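Local structure of DHHA1 domain protein (Clostridium perfringens, 3KEW) at residues Q101-L104 with S105-Y109; A146-L149 with I150-L154. The protein probably acts in editing of mischarged tRNA, as a zinc-binding relative of the alanyl-tRNA synthetase editing domain. One frame throughout, in Å; residues are numbered along the deposited sequence. Where two conformers were deposited one is given.

Interaction 1 (Q101-L104 with S105-Y109); sequences QHLL and SGCFY. With ZN (zinc ion), chain C.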
loop_
_atom_site.group_PDB
_atom_site.type_symbol
_atom_site.label_atom_id
_atom_site.label_comp_id
_atom_site.label_asym_id
_atom_site.label_seq_id
_atom_site.Cartn_x
_atom_site.Cartn_y
_atom_site.Cartn_z
ATOM N N GLN A 101 9.175 -0.238 -2.003
ATOM C CA GLN A 101 9.364 0.635 -3.165
ATOM C C GLN A 101 9.672 2.083 -2.785
ATOM O O GLN A 101 10.630 2.658 -3.305
ATOM C CB GLN A 101 8.157 0.589 -4.096
ATOM C CG GLN A 101 8.276 1.510 -5.315
ATOM C CD GLN A 101 7.490 2.779 -5.135
ATOM O OE1 GLN A 101 6.291 2.723 -4.888
ATOM N NE2 GLN A 101 8.163 3.937 -5.233
ATOM N N HIS A 102 8.863 2.663 -1.898
ATOM C CA HIS A 102 9.070 4.049 -1.437
ATOM C C HIS A 102 10.452 4.251 -0.807
ATOM O O HIS A 102 11.099 5.290 -1.005
ATOM C CB HIS A 102 8.013 4.434 -0.388
ATOM C CG HIS A 102 6.692 4.837 -0.958
ATOM N ND1 HIS A 102 6.061 6.008 -0.600
ATOM C CD2 HIS A 102 5.864 4.213 -1.831
ATOM C CE1 HIS A 102 4.908 6.098 -1.242
ATOM N NE2 HIS A 102 4.765 5.022 -1.994
ATOM N N LEU A 103 10.860 3.271 -0.004
ATOM C CA LEU A 103 12.151 3.297 0.683
ATOM C C LEU A 103 13.335 3.310 -0.293
ATOM O O LEU A 103 14.226 4.167 -0.193
ATOM C CB LEU A 103 12.255 2.124 1.669
ATOM C CG LEU A 103 13.540 2.027 2.498
ATOM C CD1 LEU A 103 13.740 3.260 3.375
ATOM C CD2 LEU A 103 13.526 0.755 3.338
ATOM N N LEU A 104 13.317 2.377 -1.240
ATOM C CA LEU A 104 14.344 2.264 -2.280
ATOM C C LEU A 104 14.408 3.527 -3.118
ATOM O O LEU A 104 15.495 4.084 -3.326
ATOM C CB LEU A 104 14.071 1.065 -3.197
ATOM C CG LEU A 104 14.402 -0.338 -2.697
ATOM C CD1 LEU A 104 13.857 -1.400 -3.680
ATOM C CD2 LEU A 104 15.898 -0.550 -2.461
ATOM N N SER A 105 13.238 3.992 -3.557
ATOM C CA SER A 105 13.123 5.213 -4.341
ATOM C C SER A 105 13.772 6.388 -3.604
ATOM O O SER A 105 14.546 7.139 -4.201
ATOM C CB SER A 105 11.650 5.511 -4.652
ATOM O OG SER A 105 11.166 4.601 -5.631
ATOM N N GLY A 106 13.486 6.489 -2.304
ATOM C CA GLY A 106 14.005 7.556 -1.441
ATOM C C GLY A 106 15.499 7.453 -1.210
ATOM O O GLY A 106 16.183 8.477 -1.111
ATOM N N CYS A 107 16.002 6.219 -1.131
ATOM C CA CYS A 107 17.445 5.960 -0.996
ATOM C C CYS A 107 18.201 6.294 -2.282
ATOM O O CYS A 107 19.244 6.946 -2.238
ATOM C CB CYS A 107 17.724 4.507 -0.588
ATOM S SG CYS A 107 17.317 4.131 1.103
ATOM N N PHE A 108 17.668 5.859 -3.423
ATOM C CA PHE A 108 18.252 6.221 -4.715
ATOM C C PHE A 108 18.382 7.726 -4.938
ATOM O O PHE A 108 19.403 8.185 -5.443
ATOM C CB PHE A 108 17.487 5.590 -5.857
ATOM C CG PHE A 108 17.928 4.196 -6.174
ATOM C CD1 PHE A 108 19.172 3.959 -6.757
ATOM C CD2 PHE A 108 17.102 3.117 -5.900
ATOM C CE1 PHE A 108 19.578 2.666 -7.060
ATOM C CE2 PHE A 108 17.504 1.819 -6.202
ATOM C CZ PHE A 108 18.747 1.600 -6.784
ATOM N N TYR A 109 17.360 8.486 -4.547
ATOM C CA TYR A 109 17.397 9.937 -4.673
ATOM C C TYR A 109 18.322 10.583 -3.653
ATOM O O TYR A 109 19.062 11.514 -3.986
ATOM C CB TYR A 109 15.991 10.551 -4.556
ATOM C CG TYR A 109 15.976 12.031 -4.846
ATOM C CD1 TYR A 109 15.933 12.498 -6.162
ATOM C CD2 TYR A 109 16.039 12.968 -3.812
ATOM C CE1 TYR A 109 15.951 13.868 -6.443
ATOM C CE2 TYR A 109 16.057 14.332 -4.082
ATOM C CZ TYR A 109 16.005 14.773 -5.401
ATOM O OH TYR A 109 16.004 16.121 -5.667
HETATM ZN ZN ZN C . 2.987 4.832 -3.430
HETATM O O HOH W 1 4.650 4.543 -5.024
HETATM O O HOH W 2 3.243 6.910 -4.216
HETATM O O HOH W 3 1.440 4.569 -5.261
#
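Gln-101 and Ser-105, one turn apart on helix 88-112, meet through both backbone and side chain. Ser-105 N donates to Gln-101 O at 2.9 Å in a nearly straight bond (N-H...O 167°). The next three backbone bonds follow the same i to i+4 pattern, Gly-106 N to His-102 O, Cys-107 N to Leu-103 O and Phe-108 N to Leu-104 O, the last at 2.8 Å and close to linear. Among the polar side chains, Ser-105 OG stands beside its own backbone N (chi1 -73°), which turns it back over the preceding turn, 3.1 Å from both Gln-101 O and Gln-101 NE2; its outside hydrogen-bond partner is Thr-116 OG1. In Gln-101 CG is anti to the backbone N and the chain bends at chi2, bringing OE1 to accept a 2.5 Å hydrogen bond from a water bound to the zinc ion. That metal is held by His-102 NE2 at 2.3 Å, by three waters, and by His-98 and Cys-195. His-98 and His-102 make an HxxxH pair, as in the editing domains of alanyl-tRNA synthetases and AlaX proteins; Gln-101 lies in the second shell, where its bond would help orient one metal-bound water. The apolar contact is loose, Leu-103 CD1 lying 4.3 Å from Cys-107 SG. The Phe-108 ring stands obliquely by a carbonyl, CD2 3.2 Å from Leu-104 O, the oxygen that also accepts from Phe-108 N. Leu-103, Cys-107 and Phe-108 pack on helix 136-152, whereas Gln-101, Leu-104, Ser-105 and Phe-108 face strands 126-131 and 220-227 of the four-stranded sheet.

Interaction 2 (A146-L149 with I150-L154); sequences ANRL and IFENL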
loop_
_atom_site.group_PDB
_atom_site.type_symbol
_atom_site.label_atom_id
_atom_site.label_comp_id
_atom_site.label_asym_id
_atom_site.label_seq_id
_atom_site.Cartn_x
_atom_site.Cartn_y
_atom_site.Cartn_z
ATOM N N ALA A 146 19.029 1.064 2.236
ATOM C CA ALA A 146 17.626 0.754 2.531
ATOM C C ALA A 146 17.528 -0.129 3.774
ATOM O O ALA A 146 16.787 0.184 4.710
ATOM C CB ALA A 146 16.958 0.095 1.336
ATOM N N ASN A 147 18.317 -1.202 3.787
ATOM C CA ASN A 147 18.389 -2.117 4.923
ATOM C C ASN A 147 18.934 -1.460 6.180
ATOM O O ASN A 147 18.505 -1.789 7.278
ATOM C CB ASN A 147 19.210 -3.341 4.559
ATOM C CG ASN A 147 18.412 -4.348 3.774
ATOM O OD1 ASN A 147 17.448 -4.914 4.282
ATOM N ND2 ASN A 147 18.801 -4.574 2.523
ATOM N N ARG A 148 19.858 -0.518 6.009
ATOM C CA ARG A 148 20.350 0.283 7.122
ATOM C C ARG A 148 19.246 1.135 7.757
ATOM O O ARG A 148 19.169 1.231 8.985
ATOM C CB ARG A 148 21.519 1.174 6.690
ATOM C CG ARG A 148 22.186 1.882 7.872
ATOM C CD ARG A 148 23.209 2.892 7.440
ATOM N NE ARG A 148 22.605 4.084 6.844
ATOM C CZ ARG A 148 22.169 5.139 7.527
ATOM N NH1 ARG A 148 22.235 5.169 8.851
ATOM N NH2 ARG A 148 21.651 6.171 6.878
ATOM N N LEU A 149 18.396 1.744 6.928
ATOM C CA LEU A 149 17.291 2.554 7.445
ATOM C C LEU A 149 16.140 1.711 8.011
ATOM O O LEU A 149 15.404 2.191 8.875
ATOM C CB LEU A 149 16.791 3.576 6.407
ATOM C CG LEU A 149 17.753 4.701 6.010
ATOM C CD1 LEU A 149 17.136 5.586 4.924
ATOM C CD2 LEU A 149 18.189 5.536 7.227
ATOM N N ILE A 150 15.995 0.465 7.540
ATOM C CA ILE A 150 15.090 -0.495 8.179
ATOM C C ILE A 150 15.502 -0.686 9.644
ATOM O O ILE A 150 14.684 -0.549 10.569
ATOM C CB ILE A 150 15.068 -1.874 7.459
ATOM C CG1 ILE A 150 14.345 -1.778 6.109
ATOM C CG2 ILE A 150 14.388 -2.936 8.344
ATOM C CD1 ILE A 150 14.329 -3.077 5.280
ATOM N N PHE A 151 16.791 -0.947 9.844
ATOM C CA PHE A 151 17.235 -1.168 11.199
ATOM C C PHE A 151 17.362 0.121 12.017
ATOM O O PHE A 151 17.253 0.066 13.240
ATOM C CB PHE A 151 18.427 -2.131 11.247
ATOM C CG PHE A 151 18.075 -3.517 10.758
ATOM C CD1 PHE A 151 18.605 -4.010 9.573
ATOM C CD2 PHE A 151 17.159 -4.302 11.460
ATOM C CE1 PHE A 151 18.260 -5.277 9.107
ATOM C CE2 PHE A 151 16.805 -5.568 11.007
ATOM C CZ PHE A 151 17.359 -6.059 9.828
ATOM N N GLU A 152 17.474 1.274 11.355
ATOM C CA GLU A 152 17.379 2.573 12.049
ATOM C C GLU A 152 15.945 2.883 12.508
ATOM O O GLU A 152 15.738 3.728 13.378
ATOM C CB GLU A 152 17.902 3.711 11.172
ATOM C CG GLU A 152 19.422 3.793 11.055
ATOM C CD GLU A 152 20.104 4.168 12.357
ATOM O OE1 GLU A 152 19.557 5.003 13.108
ATOM O OE2 GLU A 152 21.199 3.628 12.626
ATOM N N ASN A 153 14.974 2.196 11.902
ATOM C CA ASN A 153 13.549 2.262 12.263
ATOM C C ASN A 153 12.903 3.646 12.175
ATOM O O ASN A 153 12.437 4.189 13.176
ATOM C CB ASN A 153 13.288 1.626 13.641
ATOM C CG ASN A 153 11.833 1.225 13.836
ATOM O OD1 ASN A 153 11.003 1.389 12.937
ATOM N ND2 ASN A 153 11.522 0.676 15.005
ATOM N N LEU A 154 12.863 4.207 10.971
ATOM C CA LEU A 154 12.265 5.529 10.794
ATOM C C LEU A 154 10.747 5.439 10.858
ATOM O O LEU A 154 10.156 4.428 10.466
ATOM C CB LEU A 154 12.705 6.168 9.477
ATOM C CG LEU A 154 14.185 6.168 9.102
ATOM C CD1 LEU A 154 14.358 6.804 7.733
ATOM C CD2 LEU A 154 15.031 6.883 10.150
#
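Leu-149 and Leu-154 both carry CG beside the backbone N (chi1 -66° and -48°), and from before and after the bend at the helix end their branches converge. Leu-154 CD1 sits 4.1 Å from both CD1 and CD2 of Leu-149, touching the fork of that side chain. The turn between them is made at Asn-153, whose positive phi of 59° takes the chain out of helix 136-152. The helix bonds thin out accordingly: Ile-150 N to Ala-146 O and Glu-152 N to Arg-148 O (2.9 Å) are sound, but Asn-153 N reaches Leu-149 O only weakly. Thr-203 OG1 bonds to both Leu-149 O and Leu-154 N, bridging the polar groups at this helix C-terminus. On the solvent side, Glu-152 bends at chi2 and lays CG 3.8 Å from Arg-148 NH1. Its OE2 stays 4.2 Å from NH1, too far for a salt bridge, and Arg-148 pairs instead with Glu-145. Asn-147 and Ile-150 run alongside each other, OD1 lying 3.8 Å from CD1, while Asn-147 ND2 bonds to the carbonyls of Glu-143 and Ile-209. The inner face of the helix, Ala-146 and Ile-150, packs on Leu-103 of helix 88-112 and on Ile-209 of strand 209-217; Leu-149 turns to the loop residue Leu-190.

Interactions 1 and 2 lie about 12 Å apart between centres, on two successive helices joined by the hairpin of strands 116-121 and 126-131; interaction 1 comes first along the chain. The helices touch directly where Leu-103 CD2 comes within 3.6 Å of Ala-146 O and 3.8 Å of Ile-150 CG1, and where Cys-107 SG rests against the backbone of Ala-146. Both helices also pack against the four-stranded antiparallel sheet, through different strands. Residues 101-109 therefore carry part of the zinc site on one side of their helix and the interhelical seam on another, so the helix that carries His-98 and His-102 packs against the C-terminal part of helix 136-152.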